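Local coordinates for HNH endonuclease (Geobacillus virus E2, PDB 5H0O), which probably cleaves DNA as a phage HNH endonuclease and holds a metal ion at four cysteines, at residues K84-V89 with S112-C117. Numbering follows the deposited sequence.
Sequences KITRAV and SLCQAC. With MN (manganese (II) ion), chain B.
Val89 and Leu113 join the two backbones where the touching parts run nearly at right angles. Their link is a hydrogen bond from Val89 N to Leu113 O of 2.8 Å, with an N-H...O angle of 159°. The donor comes in tilted 33° from the plane of the carbonyl. A bent, weaker CA-H...O contact from Ala88 CA, 3.4 Å from Leu113 O, supplements this bond. The Ala88 methyl lies against Ser112 CB, with 3.6 Å between the two CB atoms; Ser112 OG hydrogen-bonds to Asp72. On the metal side, Thr86 directs its methyl at Cys114: with CG2 anti to the backbone N, it comes within 3.5 Å of Cys114 CB and also borders the sulfur. Cys114 SG and Cys117 SG each bind manganese at 2.3 Å, and Cys76 and Cys79 complete a four-cysteine site, probably structural, as in related HNH nucleases. The surrounding fold is the ββα-metal (His-Me finger) motif: 84-89 enters its first strand, and 112-117 turns from its second strand into its helix, 115-129. Cys114 is the N-cap of that helix. Its SG, set between the backbone N and carbonyl carbon (chi1 72°), accepts a hydrogen bond from Cys117 N, 3.4 Å away, while binding the metal, so one sulfur both caps the helix and serves as a ligand. At the solvent-exposed margin, Val89 CG2 rests over the start of the helix, 3.6 Å from Gln115 N, and Gln115 NE2 turns along the helix to hydrogen-bond with Asn119.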
loop_
_atom_site.group_PDB
_atom_site.type_symbol
_atom_site.label_atom_id
_atom_site.label_comp_id
_atom_site.label_asym_id
_atom_site.label_seq_id
_atom_site.Cartn_x
_atom_site.Cartn_y
_atom_site.Cartn_z
ATOM N N LYS A 84 -19.139 7.801 -0.672
ATOM C CA LYS A 84 -18.681 8.803 0.260
ATOM C C LYS A 84 -17.467 9.539 -0.266
ATOM O O LYS A 84 -16.676 8.977 -0.953
ATOM C CB LYS A 84 -18.272 8.167 1.572
ATOM C CG LYS A 84 -19.378 7.499 2.357
ATOM C CD LYS A 84 -18.793 6.903 3.640
ATOM C CE LYS A 84 -17.889 7.901 4.384
ATOM N NZ LYS A 84 -17.035 7.338 5.465
ATOM N N ILE A 85 -17.367 10.806 0.066
ATOM C CA ILE A 85 -16.258 11.645 -0.364
ATOM C C ILE A 85 -15.373 11.900 0.848
ATOM O O ILE A 85 -15.799 12.553 1.818
ATOM C CB ILE A 85 -16.744 12.982 -0.966
ATOM C CG1 ILE A 85 -17.676 12.743 -2.161
ATOM C CG2 ILE A 85 -15.559 13.838 -1.380
ATOM C CD1 ILE A 85 -17.057 11.968 -3.300
ATOM N N THR A 86 -14.144 11.387 0.797
ATOM C CA THR A 86 -13.184 11.544 1.884
ATOM C C THR A 86 -11.815 11.747 1.290
ATOM O O THR A 86 -11.412 10.989 0.403
ATOM C CB THR A 86 -13.156 10.314 2.809
ATOM O OG1 THR A 86 -14.496 9.947 3.172
ATOM C CG2 THR A 86 -12.338 10.611 4.063
ATOM N N ARG A 87 -11.078 12.736 1.794
ATOM C CA ARG A 87 -9.715 12.975 1.331
ATOM C C ARG A 87 -8.816 11.798 1.706
ATOM O O ARG A 87 -8.851 11.293 2.831
ATOM C CB ARG A 87 -9.151 14.270 1.917
ATOM C CG ARG A 87 -7.744 14.576 1.425
ATOM C CD ARG A 87 -7.390 16.044 1.589
ATOM N NE ARG A 87 -6.026 16.325 1.137
ATOM C CZ ARG A 87 -5.691 16.660 -0.108
ATOM N NH1 ARG A 87 -6.617 16.765 -1.058
ATOM N NH2 ARG A 87 -4.416 16.902 -0.407
ATOM N N ALA A 88 -8.029 11.353 0.740
ATOM C CA ALA A 88 -7.055 10.313 0.983
ATOM C C ALA A 88 -5.825 10.891 1.669
ATOM O O ALA A 88 -5.402 12.012 1.363
ATOM C CB ALA A 88 -6.661 9.655 -0.329
ATOM N N VAL A 89 -5.243 10.103 2.576
ATOM C CA VAL A 89 -4.046 10.493 3.322
ATOM C C VAL A 89 -2.875 9.542 3.106
ATOM O O VAL A 89 -1.777 9.818 3.590
ATOM C CB VAL A 89 -4.321 10.628 4.833
ATOM C CG1 VAL A 89 -5.358 11.726 5.091
ATOM C CG2 VAL A 89 -4.740 9.304 5.443
ATOM N N SER A 112 -5.444 4.926 -3.139
ATOM C CA SER A 112 -5.482 6.059 -2.223
ATOM C C SER A 112 -6.574 5.808 -1.185
ATOM O O SER A 112 -7.728 5.533 -1.538
ATOM C CB SER A 112 -5.779 7.348 -2.993
ATOM O OG SER A 112 -4.833 7.563 -4.022
ATOM N N LEU A 113 -6.223 5.930 0.095
ATOM C CA LEU A 113 -7.153 5.656 1.182
ATOM C C LEU A 113 -7.137 6.761 2.230
ATOM O O LEU A 113 -6.101 7.390 2.479
ATOM C CB LEU A 113 -6.851 4.328 1.882
ATOM C CG LEU A 113 -6.850 3.057 1.040
ATOM C CD1 LEU A 113 -6.440 1.891 1.921
ATOM C CD2 LEU A 113 -8.207 2.813 0.414
ATOM N N CYS A 114 -8.286 6.961 2.870
ATOM C CA CYS A 114 -8.356 7.734 4.100
ATOM C C CYS A 114 -7.857 6.889 5.273
ATOM O O CYS A 114 -7.655 5.684 5.146
ATOM C CB CYS A 114 -9.790 8.207 4.357
ATOM S SG CYS A 114 -10.950 6.901 4.875
ATOM N N GLN A 115 -7.681 7.518 6.434
ATOM C CA GLN A 115 -7.174 6.781 7.591
ATOM C C GLN A 115 -8.124 5.670 8.019
ATOM O O GLN A 115 -7.682 4.574 8.334
ATOM C CB GLN A 115 -6.936 7.705 8.776
ATOM C CG GLN A 115 -6.482 6.916 9.999
ATOM C CD GLN A 115 -6.278 7.766 11.215
ATOM O OE1 GLN A 115 -5.974 8.939 11.102
ATOM N NE2 GLN A 115 -6.431 7.171 12.391
ATOM N N ALA A 116 -9.424 5.952 8.060
ATOM C CA ALA A 116 -10.363 4.945 8.508
ATOM C C ALA A 116 -10.289 3.710 7.613
ATOM O O ALA A 116 -10.280 2.579 8.106
ATOM C CB ALA A 116 -11.788 5.491 8.569
ATOM N N CYS A 117 -10.207 3.918 6.299
ATOM C CA CYS A 117 -10.137 2.782 5.387
ATOM C C CYS A 117 -8.785 2.089 5.436
ATOM O O CYS A 117 -8.720 0.861 5.284
ATOM C CB CYS A 117 -10.481 3.228 3.966
ATOM S SG CYS A 117 -12.225 3.700 3.820
HETATM MN MN MN B . -12.135 5.920 3.133
#